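Local coordinates for protein geobacter metallireducens SMUG1 (Geobacter metallireducens, PDB 5H9I) that belongs to the SMUG1 branch of the UDG-like superfamily, an alpha/beta fold, and holds xanthine in a pocket of its single chain, at residues A[144-147]-A[151-154]; A[63-68]-A[105-110]; A[29-34]-A[100-105]; A[16-21]-A[167-172]; A[81-86]-A[116-121]. All blocks are in the same frame, centred on the assembly; numbering follows the deposited sequence.

Contacts 1 and 3 belong to one small antiparallel sheet, since strand 29-31 runs beside strand 144-146. Contact 1 is backbone ladder with apolar cover, whereas the buried contact 3 combines one phenol-to-carbonyl bond with apolar packing of the ring on a valine. Contact 2 lies at the surface, a tryptophan packed on arginine methylenes and a cysteine sulfur, with a water joining the two backbones. It shares Phe105 with contact 3, and the same residue packs against Thr81 and Ile86 of contact 5. That contact is buried and purely apolar between two helices. Contact 4, across the centre of the chain from contact 5, is also a helix pair, but a sparse one with a wet margin.

Contact 1: A[144-147]-A[151-154]; sequences LFLT and GNIT
Thr147 and Ile153 meet obliquely at the turn end of this strand pair, the CG2 methyl of Thr147 lying 3.6 Å from CG1 of Ile153. With chi1 at 67°, Thr147 directs its hydroxyl across the turn and its methyl onto the isoleucine. OG1 of Thr147 accepts a bond of 2.9 Å from Gly151 N, while Thr147 N donates to Gly151 O at 2.8 Å, in the carbonyl plane, and the two bonds together clasp the turn. The chain of Ile153 extends alongside the other strand until its CD1 reaches the carbonyl carbon of Leu146, at 3.6 Å. Next to it, the CB atoms of Phe145 and Ile153 touch at 3.9 Å, although the phenyl ring itself turns away to meet Phe23 edge-to-face. Ile153 N donates to Phe145 O from a position tilted 34° off the carbonyl plane. Between Phe145 N and Ile153 O stands a water, which accepts from that N-H and also lies within bonding distance of OD1 of Asn152. The same OD1 approaches CD1 of Leu144 at 3.5 Å, the two side chains being nearly perpendicular. Leu146 and Asn152 face each other as a non-hydrogen-bonded antiparallel pair, and on its other side strand 144-146 is bonded to 29-31, Leu144 with Tyr31 and Leu146 with His29. The whole is a short beta hairpin, in which strands 144-146 and 152-153 form the middle and one margin of a three-stranded antiparallel sheet.

Contact 2: A[63-68]-A[105-110]; sequences GPWGMA and FACRRS. With BME (beta-mercaptoethanol), chain F.
The indole of Trp65 is covered on one face by Arg109, whose CG sits 3.8 Å above the ring plane and toward its rim, and on the opposite face by CB of its own neighbour Pro64, over the centre. Trp65 and Arg109 run side by side in the same direction. CB of Arg109 touches CG of Trp65 at 3.7 Å, and CG of Arg109 makes a CH-pi contact over the five-membered ring. The arginine chain bends at chi2 (-82°), which carries it along the indole, yet the guanidinium plane is turned 67° from the ring and its CZ remains 5.6 Å from the centroid of the six-membered ring of Trp65, at most a weak cation-pi attraction. The methylene groups therefore do most of the packing. SG of Cys107 comes within 4.3 Å of CE3 of Trp65 and also receives a weak bond from Arg109 N. A water ties the two backbones together, donating to Trp65 O (2.6 Å) and to Arg109 O. At the far end of 105-110, the Phe105 ring has O1 of a beta-mercaptoethanol at its edge, in plane, and Phe105 N donates to the same oxygen at 3.0 Å. Trp65 belongs to a type I turn from Gly63 to Gly66, the N-cap of helix 67-70. Gly63 ends the SMUG1-family GMNPG motif, whose Gly59, Met60, Asn61 and Gly63 line the xanthine pocket.

Contact 3: A[29-34]-A[100-105]; sequences HVYNPL and KRVDGF. With BME (beta-mercaptoethanol), chain F.
Tyr31, on an outermost strand of the small antiparallel sheet, reaches from that sheet to the backbone of Lys100 in the long loop between helices 77-84 and 112-125. Its OH donates to Lys100 O over 2.6 Å, with the oxygen at the edge of the ring and in its plane. Seen from the acceptor, the hydroxyl is tilted 33° from the carbonyl plane. The same OH is also bonded to His97 N, and this pair of loop partners fixes the end of the buried tyrosine. Chi1 of -67° sets the ring opposite the carbonyl carbon of Tyr31 and beside its N, from where it extends to the loop. Lys100 lies athwart the tyrosine, its CB being 3.5 Å from Tyr31 OH, and then bends away, its NZ bonding Gly150 O. Val102 supplies the apolar part: its CG2 lies 3.9 Å from CE2 of Tyr31, and the valine and the tyrosine run alongside one another with opposed directions. Each segment also has polar bonds of its own. Beyond the strand, Asn32 caps helix 33-36, OD1 accepting from Leu34 N, which stands above the carbonyl plane of the amide. In the loop, Arg101 and Asp103, the sequence neighbours of Val102, form a salt bridge away from the valine side chain; Asp103 has a second cationic partner in Arg92, while its OD2 holds NH1 of Arg101 at 2.8 Å.

Contact 4: A[16-21]-A[167-172]; sequences ADLAGL and FAACDL
Ala169 is the close-packed point of this helix pair: its methyl CB lies 3.8 Å from CB of Asp17 and 4.1 Å from CD2 of Leu18. Its small side chain lets the backbones approach, and the CA atoms of Asp17 and Ala169 stand 6.1 Å apart. Leu18 leaves its helix beside the interface, but with chi1 at -61° and an extended chi2 its end swings back until CD2 meets the alanine. The leucine is buried, and also touches Pro142, Leu143 and Leu166. The other margin is looser and wet. Here Asp17 is set square to Leu172, and the nearest approach, from OD2 of Asp17 to CD2 of Leu172, is 4.0 Å, a plain van der Waals touch. The carboxylate is served by water instead: one molecule donates to Asp17 OD2 at 2.8 Å and to Ala169 O at 3.0 Å, bridging the acidic side chain of one helix and the backbone of the other where direct bonding is absent. Further round helix 160-181, Asp171 forms a salt bridge with Arg196 of helix 191-201. The contact is thus alanine-mediated helix-helix packing, which sets the N-terminal helix 7-19 against a long helix of the alpha/beta fold, the one that leads into strand 185-189 of the central parallel sheet.

Contact 5: A[81-86]-A[116-121]; sequences TEWLGI and RLWGFI. With IPA (isopropyl alcohol), chain G.
With chi1 at -166°, Trp83 places its indole opposite its own backbone N and sends the six-membered ring across to helix 112-125, where Trp118, with chi1 at -68°, turns its ring toward helix 77-84. CZ3 of Trp83 and CE3 of Trp118 touch at 4.0 Å, the long directions of the two side chains almost orthogonal and their ring planes inclined to one another, neither parallel nor perpendicular. One turn further along, Ile121 offers its CG2 branch, which lies 3.7 Å from CH2 of Trp83 and 4.0 Å from CZ3 of Trp83. The end of the Trp83 ring is therefore received by two residues spaced three apart on one helix, and the packing is entirely apolar. CD2 of Leu117 rests 3.9 Å above one face of the Trp118 ring, offset toward the rim. Here two helices of the alpha/beta fold are joined by aromatic and aliphatic packing: helix 77-84, which closes in a wider pi-type turn and is left at Gly85 with positive phi, and helix 112-125. Both indole N-H groups are used outside the interface, NE1 of Trp83 by Gly126 O and NE1 of Trp118 by Pro73 O. Pro73 lines the xanthine pocket, as does Phe74, which Trp118 also touches; Trp118 is thus a second-shell neighbour of that site. Phe131 packs against both Trp118 and Ile121. Ile121 in turn rests on Phe240, one of the residues round the bound pentanoic acid.

Contact 1: A[144-147]-A[151-154]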
# COMPACT_ATOMS: atom_id res chain seq x y z
N LEU A 144 8.23 1.04 -6.37
CA LEU A 144 7.72 1.04 -7.75
C LEU A 144 8.91 0.67 -8.70
O LEU A 144 9.98 1.17 -8.46
CB LEU A 144 7.21 2.41 -8.09
CG LEU A 144 6.52 2.56 -9.41
CD1 LEU A 144 5.04 2.26 -9.29
CD2 LEU A 144 6.66 3.93 -10.03
N PHE A 145 8.70 -0.29 -9.60
CA PHE A 145 9.71 -0.80 -10.50
C PHE A 145 9.35 -0.36 -11.92
O PHE A 145 8.21 -0.57 -12.39
CB PHE A 145 9.75 -2.33 -10.38
CG PHE A 145 10.04 -2.83 -9.02
CD1 PHE A 145 11.33 -2.95 -8.56
CD2 PHE A 145 9.00 -3.28 -8.25
CE1 PHE A 145 11.60 -3.45 -7.30
CE2 PHE A 145 9.25 -3.75 -6.96
CZ PHE A 145 10.53 -3.87 -6.53
N LEU A 146 10.33 0.19 -12.64
CA LEU A 146 10.12 0.57 -14.04
C LEU A 146 11.20 -0.00 -14.97
O LEU A 146 12.32 -0.15 -14.56
CB LEU A 146 10.15 2.10 -14.16
CG LEU A 146 9.29 2.96 -13.25
CD1 LEU A 146 9.64 4.45 -13.36
CD2 LEU A 146 7.81 2.73 -13.48
N THR A 147 10.77 -0.26 -16.21
CA THR A 147 11.72 -0.58 -17.27
C THR A 147 12.47 0.66 -17.66
O THR A 147 12.09 1.81 -17.33
CB THR A 147 10.97 -1.07 -18.50
OG1 THR A 147 10.21 0.01 -19.08
CG2 THR A 147 10.05 -2.26 -18.14
N GLY A 151 8.15 1.82 -18.20
CA GLY A 151 6.93 0.95 -18.06
C GLY A 151 6.92 0.33 -16.67
O GLY A 151 7.97 -0.13 -16.15
N ASN A 152 5.69 0.23 -16.14
CA ASN A 152 5.58 -0.40 -14.83
C ASN A 152 5.93 -1.89 -14.83
O ASN A 152 5.55 -2.61 -15.75
CB ASN A 152 4.15 -0.17 -14.32
CG ASN A 152 4.04 -0.45 -12.84
OD1 ASN A 152 4.78 0.14 -12.05
ND2 ASN A 152 3.18 -1.38 -12.48
N ILE A 153 6.56 -2.40 -13.81
CA ILE A 153 6.90 -3.79 -13.65
C ILE A 153 6.29 -4.17 -12.29
O ILE A 153 6.80 -3.73 -11.27
CB ILE A 153 8.41 -4.12 -13.63
CG1 ILE A 153 9.17 -3.61 -14.90
CG2 ILE A 153 8.65 -5.58 -13.35
CD1 ILE A 153 10.68 -3.60 -14.74
N THR A 154 5.21 -4.96 -12.27
CA THR A 154 4.63 -5.44 -10.99
C THR A 154 5.52 -6.44 -10.36
O THR A 154 6.27 -7.11 -11.00
CB THR A 154 3.23 -6.03 -11.23
OG1 THR A 154 3.28 -7.04 -12.24
CG2 THR A 154 2.37 -4.96 -11.68
O HOH W 1 5.98 -1.26 -9.90

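Contact 2: A[63-68]-A[105-110]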
# COMPACT_ATOMS: atom_id res chain seq x y z
N GLY A 63 0.90 2.77 -7.10
CA GLY A 63 0.68 3.21 -8.47
C GLY A 63 1.47 4.47 -8.62
O GLY A 63 1.75 5.26 -7.70
N PRO A 64 1.90 4.69 -9.87
CA PRO A 64 2.69 5.90 -10.15
C PRO A 64 2.08 7.22 -9.79
O PRO A 64 2.82 8.20 -9.53
CB PRO A 64 2.89 5.79 -11.71
CG PRO A 64 1.69 4.99 -12.12
CD PRO A 64 1.60 3.92 -11.06
N TRP A 65 0.74 7.35 -9.76
CA TRP A 65 0.10 8.61 -9.54
C TRP A 65 -0.56 8.75 -8.16
O TRP A 65 -1.10 9.79 -7.84
CB TRP A 65 -0.98 8.93 -10.64
CG TRP A 65 -0.59 8.55 -12.05
CD1 TRP A 65 -1.26 7.71 -12.90
CD2 TRP A 65 0.62 8.92 -12.71
NE1 TRP A 65 -0.53 7.54 -14.06
CE2 TRP A 65 0.59 8.32 -13.97
CE3 TRP A 65 1.63 9.77 -12.37
CZ2 TRP A 65 1.60 8.48 -14.89
CZ3 TRP A 65 2.69 9.92 -13.31
CH2 TRP A 65 2.61 9.27 -14.55
N GLY A 66 -0.30 7.70 -7.36
CA GLY A 66 -0.90 7.65 -6.02
C GLY A 66 0.17 7.65 -4.96
O GLY A 66 0.78 8.69 -4.71
N MET A 67 0.45 6.47 -4.43
CA MET A 67 1.46 6.38 -3.32
C MET A 67 2.87 6.89 -3.82
O MET A 67 3.63 7.42 -3.05
CB MET A 67 1.57 4.98 -2.74
CG MET A 67 2.59 4.95 -1.69
SD MET A 67 2.45 3.49 -0.65
CE MET A 67 3.87 3.61 0.42
N ALA A 68 3.15 6.69 -5.13
CA ALA A 68 4.51 7.15 -5.64
C ALA A 68 4.57 8.63 -5.56
O ALA A 68 5.71 9.17 -5.70
CB ALA A 68 4.74 6.64 -7.01
N PHE A 105 2.49 16.47 -4.20
CA PHE A 105 1.17 17.05 -4.04
C PHE A 105 0.75 18.04 -5.13
O PHE A 105 -0.40 18.42 -5.20
CB PHE A 105 1.01 17.54 -2.63
CG PHE A 105 0.92 16.39 -1.62
CD1 PHE A 105 2.04 15.84 -1.06
CD2 PHE A 105 -0.29 15.86 -1.35
CE1 PHE A 105 1.96 14.75 -0.16
CE2 PHE A 105 -0.39 14.74 -0.48
CZ PHE A 105 0.73 14.23 0.09
N ALA A 106 1.71 18.34 -6.02
CA ALA A 106 1.39 19.11 -7.22
C ALA A 106 1.02 18.22 -8.37
O ALA A 106 0.66 18.76 -9.42
CB ALA A 106 2.58 19.99 -7.59
N CYS A 107 1.06 16.87 -8.27
CA CYS A 107 0.66 16.00 -9.34
C CYS A 107 -0.81 16.24 -9.62
O CYS A 107 -1.65 16.30 -8.73
CB CYS A 107 0.94 14.50 -9.07
SG CYS A 107 0.42 13.28 -10.22
N ARG A 108 -1.04 16.39 -10.90
CA ARG A 108 -2.35 16.65 -11.47
C ARG A 108 -3.05 15.36 -12.05
O ARG A 108 -4.15 15.52 -12.52
CB ARG A 108 -2.17 17.72 -12.60
N ARG A 109 -2.45 14.14 -12.10
CA ARG A 109 -3.11 12.87 -12.49
C ARG A 109 -3.87 12.41 -11.22
O ARG A 109 -3.31 12.58 -10.10
CB ARG A 109 -2.11 11.80 -12.78
CG ARG A 109 -1.23 11.98 -14.00
CD ARG A 109 -1.93 11.54 -15.30
NE ARG A 109 -0.92 11.78 -16.33
CZ ARG A 109 -0.69 12.95 -16.93
NH1 ARG A 109 0.28 13.04 -17.83
NH2 ARG A 109 -1.44 14.03 -16.68
N SER A 110 -5.12 12.03 -11.41
CA SER A 110 -5.90 11.30 -10.42
C SER A 110 -5.83 9.80 -10.60
O SER A 110 -6.30 9.22 -11.63
CB SER A 110 -7.33 11.75 -10.39
OG SER A 110 -8.15 10.98 -9.59
C1 BME F . 4.88 18.74 -3.42
C2 BME F . 6.36 18.99 -3.54
O1 BME F . 4.68 17.67 -2.54
S2 BME F . 7.19 18.94 -2.03
O HOH W 2 -3.45 10.99 -7.82

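Contact 3: A[29-34]-A[100-105]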
# COMPACT_ATOMS: atom_id res chain seq x y z
N HIS A 29 14.69 1.21 -13.06
CA HIS A 29 14.53 2.27 -12.09
C HIS A 29 13.69 1.67 -10.92
O HIS A 29 12.76 0.91 -11.16
CB HIS A 29 13.68 3.41 -12.59
CG HIS A 29 14.25 4.02 -13.80
ND1 HIS A 29 15.14 5.06 -13.71
CD2 HIS A 29 14.11 3.74 -15.12
CE1 HIS A 29 15.53 5.41 -14.93
NE2 HIS A 29 14.96 4.60 -15.79
N VAL A 30 14.05 2.09 -9.74
CA VAL A 30 13.33 1.67 -8.52
C VAL A 30 13.04 2.92 -7.73
O VAL A 30 13.96 3.63 -7.34
CB VAL A 30 14.15 0.67 -7.70
CG1 VAL A 30 13.43 0.28 -6.41
CG2 VAL A 30 14.46 -0.58 -8.49
N TYR A 31 11.76 3.19 -7.45
CA TYR A 31 11.35 4.31 -6.62
C TYR A 31 10.96 3.83 -5.21
O TYR A 31 10.24 2.94 -5.09
CB TYR A 31 10.11 4.99 -7.19
CG TYR A 31 10.16 5.74 -8.52
CD1 TYR A 31 11.26 5.70 -9.34
CD2 TYR A 31 9.10 6.47 -8.91
CE1 TYR A 31 11.26 6.39 -10.53
CE2 TYR A 31 9.09 7.17 -10.10
CZ TYR A 31 10.19 7.13 -10.90
OH TYR A 31 10.17 7.81 -12.07
N ASN A 32 11.44 4.51 -4.19
CA ASN A 32 11.10 4.19 -2.78
C ASN A 32 10.52 5.41 -2.04
O ASN A 32 11.22 6.25 -1.46
CB ASN A 32 12.29 3.66 -2.06
CG ASN A 32 11.94 3.14 -0.71
OD1 ASN A 32 10.77 3.24 -0.29
ND2 ASN A 32 12.92 2.44 -0.11
N PRO A 33 9.17 5.56 -2.09
CA PRO A 33 8.48 6.68 -1.49
C PRO A 33 8.71 6.72 0.05
O PRO A 33 8.46 7.77 0.65
CB PRO A 33 7.01 6.53 -1.90
CG PRO A 33 6.99 5.26 -2.54
CD PRO A 33 8.28 4.71 -2.90
N LEU A 34 9.15 5.60 0.64
CA LEU A 34 9.46 5.64 2.07
C LEU A 34 10.57 6.56 2.32
O LEU A 34 10.71 7.08 3.45
CB LEU A 34 9.82 4.24 2.62
CG LEU A 34 8.83 3.16 2.43
CD1 LEU A 34 9.20 1.85 3.12
CD2 LEU A 34 7.41 3.58 2.87
N LYS A 100 7.45 9.27 -15.70
CA LYS A 100 6.91 8.87 -14.32
C LYS A 100 7.45 9.83 -13.30
O LYS A 100 8.11 9.44 -12.34
CB LYS A 100 7.24 7.45 -14.04
CG LYS A 100 6.64 6.44 -14.98
CD LYS A 100 5.13 6.34 -14.85
CE LYS A 100 4.45 5.34 -15.77
NZ LYS A 100 4.83 3.97 -15.49
N ARG A 101 7.34 11.10 -13.54
CA ARG A 101 7.83 12.12 -12.69
C ARG A 101 7.05 12.16 -11.34
O ARG A 101 5.86 11.88 -11.33
CB ARG A 101 7.64 13.45 -13.35
CG ARG A 101 8.53 13.59 -14.61
CD ARG A 101 8.17 14.89 -15.28
NE ARG A 101 8.51 16.06 -14.45
CZ ARG A 101 7.64 16.96 -13.95
NH1 ARG A 101 6.33 16.85 -14.16
NH2 ARG A 101 8.10 17.99 -13.25
N VAL A 102 7.77 12.51 -10.32
CA VAL A 102 7.24 12.64 -8.97
C VAL A 102 7.07 14.12 -8.67
O VAL A 102 8.03 14.78 -8.25
CB VAL A 102 8.07 11.91 -7.95
CG1 VAL A 102 7.56 12.11 -6.53
CG2 VAL A 102 8.16 10.45 -8.26
N ASP A 103 5.87 14.64 -8.99
CA ASP A 103 5.51 16.00 -8.67
C ASP A 103 4.90 16.17 -7.24
O ASP A 103 4.61 17.27 -6.78
CB ASP A 103 4.58 16.58 -9.69
CG ASP A 103 5.22 16.68 -11.08
OD1 ASP A 103 6.47 16.75 -11.10
OD2 ASP A 103 4.52 16.57 -12.09
N GLY A 104 4.72 15.06 -6.56
CA GLY A 104 4.18 15.12 -5.20
C GLY A 104 2.75 15.62 -5.17
O GLY A 104 1.94 15.25 -5.99
N PHE A 105 2.49 16.47 -4.20
CA PHE A 105 1.17 17.05 -4.04
C PHE A 105 0.75 18.04 -5.13
O PHE A 105 -0.40 18.42 -5.20
CB PHE A 105 1.01 17.54 -2.63
CG PHE A 105 0.92 16.39 -1.62
CD1 PHE A 105 2.04 15.84 -1.06
CD2 PHE A 105 -0.29 15.86 -1.35
CE1 PHE A 105 1.96 14.75 -0.16
CE2 PHE A 105 -0.39 14.74 -0.48
CZ PHE A 105 0.73 14.23 0.09
C1 BME F . 4.88 18.74 -3.42
C2 BME F . 6.36 18.99 -3.54
O1 BME F . 4.68 17.67 -2.54
S2 BME F . 7.19 18.94 -2.03

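Contact 4: A[16-21]-A[167-172]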
# COMPACT_ATOMS: atom_id res chain seq x y z
N ALA A 16 15.45 0.10 5.03
CA ALA A 16 16.85 -0.37 5.21
C ALA A 16 17.08 -1.74 4.56
O ALA A 16 18.15 -2.03 3.91
CB ALA A 16 17.22 -0.45 6.65
N ASP A 17 16.16 -2.65 4.79
CA ASP A 17 16.24 -3.95 4.20
C ASP A 17 16.21 -3.83 2.69
O ASP A 17 16.96 -4.52 1.97
CB ASP A 17 15.09 -4.83 4.67
CG ASP A 17 15.25 -5.30 6.03
OD1 ASP A 17 16.42 -5.31 6.46
OD2 ASP A 17 14.31 -5.77 6.70
N LEU A 18 15.33 -2.98 2.13
CA LEU A 18 15.23 -2.76 0.71
C LEU A 18 16.49 -2.15 0.04
O LEU A 18 16.77 -2.45 -1.12
CB LEU A 18 13.95 -1.97 0.35
CG LEU A 18 12.66 -2.75 0.79
CD1 LEU A 18 11.46 -1.84 0.58
CD2 LEU A 18 12.43 -4.04 0.09
N ALA A 19 17.15 -1.31 0.80
CA ALA A 19 18.29 -0.56 0.29
C ALA A 19 19.48 -1.44 -0.04
O ALA A 19 20.32 -0.97 -0.81
CB ALA A 19 18.74 0.45 1.34
N GLY A 20 19.55 -2.62 0.57
CA GLY A 20 20.57 -3.60 0.33
C GLY A 20 20.29 -4.46 -0.91
O GLY A 20 21.18 -5.10 -1.43
N LEU A 21 19.06 -4.43 -1.42
CA LEU A 21 18.67 -5.31 -2.55
C LEU A 21 19.06 -4.77 -3.91
O LEU A 21 19.12 -3.55 -4.14
CB LEU A 21 17.15 -5.51 -2.53
CG LEU A 21 16.58 -6.08 -1.28
CD1 LEU A 21 15.07 -6.16 -1.43
CD2 LEU A 21 17.16 -7.45 -0.97
N PHE A 167 10.65 -10.28 -1.28
CA PHE A 167 9.53 -10.84 -0.56
C PHE A 167 9.91 -11.18 0.87
O PHE A 167 9.10 -11.06 1.81
CB PHE A 167 8.88 -12.05 -1.26
CG PHE A 167 8.12 -11.74 -2.56
CD1 PHE A 167 8.03 -10.54 -3.07
CD2 PHE A 167 7.50 -12.77 -3.23
CE1 PHE A 167 7.42 -10.26 -4.27
CE2 PHE A 167 6.82 -12.51 -4.40
CZ PHE A 167 6.77 -11.27 -4.91
N ALA A 168 11.15 -11.62 1.11
CA ALA A 168 11.57 -11.87 2.47
C ALA A 168 11.48 -10.61 3.33
O ALA A 168 10.95 -10.71 4.45
CB ALA A 168 12.99 -12.36 2.57
N ALA A 169 11.92 -9.48 2.78
CA ALA A 169 11.91 -8.21 3.51
C ALA A 169 10.40 -7.74 3.75
O ALA A 169 10.06 -7.32 4.85
CB ALA A 169 12.67 -7.15 2.78
N CYS A 170 9.61 -7.80 2.66
CA CYS A 170 8.21 -7.42 2.75
C CYS A 170 7.39 -8.30 3.66
O CYS A 170 6.53 -7.86 4.46
CB CYS A 170 7.61 -7.32 1.35
SG CYS A 170 8.35 -6.01 0.33
N ASP A 171 7.68 -9.62 3.64
CA ASP A 171 6.98 -10.53 4.59
C ASP A 171 7.27 -10.21 6.07
O ASP A 171 6.38 -10.25 6.90
CB ASP A 171 7.45 -12.01 4.33
CG ASP A 171 6.94 -12.65 3.06
OD1 ASP A 171 6.12 -12.08 2.31
OD2 ASP A 171 7.52 -13.79 2.74
N LEU A 172 8.55 -9.91 6.31
CA LEU A 172 8.94 -9.56 7.67
C LEU A 172 8.21 -8.24 8.16
O LEU A 172 7.66 -8.21 9.26
CB LEU A 172 10.44 -9.34 7.77
CG LEU A 172 11.00 -8.70 9.07
CD1 LEU A 172 10.62 -9.56 10.26
CD2 LEU A 172 12.50 -8.53 8.90
O HOH W 3 11.52 -5.46 6.69

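Contact 5: A[81-86]-A[116-121]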
# COMPACT_ATOMS: atom_id res chain seq x y z
N THR A 81 -5.11 14.94 0.37
CA THR A 81 -5.12 16.30 0.83
C THR A 81 -6.45 16.70 1.46
O THR A 81 -6.45 17.35 2.53
CB THR A 81 -4.72 17.34 -0.29
OG1 THR A 81 -5.73 17.38 -1.26
CG2 THR A 81 -3.51 17.00 -0.87
N GLU A 82 -7.57 16.32 0.86
CA GLU A 82 -8.89 16.84 1.23
C GLU A 82 -9.46 16.01 2.38
O GLU A 82 -10.10 16.60 3.26
CB GLU A 82 -9.87 16.81 0.03
CG GLU A 82 -9.42 17.80 -1.06
CD GLU A 82 -10.19 17.68 -2.41
OE1 GLU A 82 -11.13 16.84 -2.55
OE2 GLU A 82 -9.82 18.44 -3.39
N TRP A 83 -9.29 14.70 2.37
CA TRP A 83 -9.98 13.88 3.37
C TRP A 83 -9.02 13.60 4.51
O TRP A 83 -9.44 13.76 5.68
CB TRP A 83 -10.49 12.59 2.75
CG TRP A 83 -11.49 11.93 3.70
CD1 TRP A 83 -12.65 12.51 4.19
CD2 TRP A 83 -11.46 10.61 4.17
NE1 TRP A 83 -13.30 11.59 5.00
CE2 TRP A 83 -12.60 10.44 5.02
CE3 TRP A 83 -10.52 9.56 4.09
CZ2 TRP A 83 -12.86 9.23 5.64
CZ3 TRP A 83 -10.76 8.41 4.75
CH2 TRP A 83 -11.95 8.28 5.53
N LEU A 84 -7.81 13.20 4.23
CA LEU A 84 -6.88 12.82 5.27
C LEU A 84 -6.21 14.05 5.86
O LEU A 84 -5.63 14.01 6.95
CB LEU A 84 -5.85 11.79 4.79
CG LEU A 84 -6.38 10.45 4.35
CD1 LEU A 84 -5.29 9.53 3.81
CD2 LEU A 84 -7.18 9.78 5.50
N GLY A 85 -6.18 15.14 5.11
CA GLY A 85 -5.47 16.32 5.57
C GLY A 85 -4.03 16.26 5.57
O GLY A 85 -3.36 16.95 6.40
N ILE A 86 -3.45 15.54 4.64
CA ILE A 86 -2.02 15.40 4.51
C ILE A 86 -1.53 16.04 3.23
O ILE A 86 -2.06 15.78 2.19
CB ILE A 86 -1.64 13.90 4.55
CG1 ILE A 86 -1.87 13.36 5.97
CG2 ILE A 86 -0.16 13.69 4.19
CD1 ILE A 86 -1.64 11.85 6.05
N ARG A 116 -11.26 5.44 -6.08
CA ARG A 116 -12.36 4.54 -5.79
C ARG A 116 -12.27 3.99 -4.34
O ARG A 116 -13.32 3.90 -3.68
CB ARG A 116 -12.33 3.35 -6.76
CG ARG A 116 -12.89 3.72 -8.15
CD ARG A 116 -12.86 2.50 -9.05
NE ARG A 116 -13.43 2.86 -10.35
CZ ARG A 116 -13.38 2.05 -11.41
NH1 ARG A 116 -12.73 0.93 -11.41
NH2 ARG A 116 -14.07 2.45 -12.50
N LEU A 117 -11.11 3.51 -3.97
CA LEU A 117 -10.99 2.88 -2.62
C LEU A 117 -11.24 3.85 -1.52
O LEU A 117 -12.14 3.63 -0.66
CB LEU A 117 -9.64 2.23 -2.49
CG LEU A 117 -9.32 1.57 -1.15
CD1 LEU A 117 -8.79 0.18 -1.49
CD2 LEU A 117 -8.34 2.29 -0.29
N TRP A 118 -10.56 4.97 -1.54
CA TRP A 118 -10.73 5.94 -0.47
C TRP A 118 -12.07 6.64 -0.55
O TRP A 118 -12.68 7.06 0.44
CB TRP A 118 -9.58 6.97 -0.35
CG TRP A 118 -8.29 6.39 0.09
CD1 TRP A 118 -7.13 6.25 -0.64
CD2 TRP A 118 -7.96 5.94 1.42
NE1 TRP A 118 -6.18 5.72 0.10
CE2 TRP A 118 -6.63 5.52 1.39
CE3 TRP A 118 -8.66 5.85 2.59
CZ2 TRP A 118 -6.00 4.98 2.46
CZ3 TRP A 118 -8.04 5.35 3.69
CH2 TRP A 118 -6.73 4.94 3.65
N GLY A 119 -12.59 6.77 -1.81
CA GLY A 119 -13.87 7.42 -1.90
C GLY A 119 -14.99 6.56 -1.29
O GLY A 119 -15.94 7.07 -0.68
N PHE A 120 -14.88 5.26 -1.46
CA PHE A 120 -15.83 4.29 -0.89
C PHE A 120 -15.67 4.30 0.60
O PHE A 120 -16.62 4.32 1.31
CB PHE A 120 -15.51 2.92 -1.51
CG PHE A 120 -16.12 1.68 -0.85
CD1 PHE A 120 -17.42 1.51 -0.78
CD2 PHE A 120 -15.30 0.66 -0.46
CE1 PHE A 120 -17.95 0.32 -0.26
CE2 PHE A 120 -15.78 -0.51 0.04
CZ PHE A 120 -17.14 -0.67 0.15
N ILE A 121 -14.45 4.34 1.06
CA ILE A 121 -14.30 4.42 2.54
C ILE A 121 -14.90 5.71 3.10
O ILE A 121 -15.56 5.66 4.18
CB ILE A 121 -12.79 4.29 2.83
CG1 ILE A 121 -12.29 2.86 2.65
CG2 ILE A 121 -12.51 4.82 4.27
CD1 ILE A 121 -10.81 2.62 2.51
C1 IPA G . -7.70 19.43 3.70
C2 IPA G . -7.69 19.45 5.19
C3 IPA G . -7.89 20.91 5.65
O2 IPA G . -8.60 18.40 5.70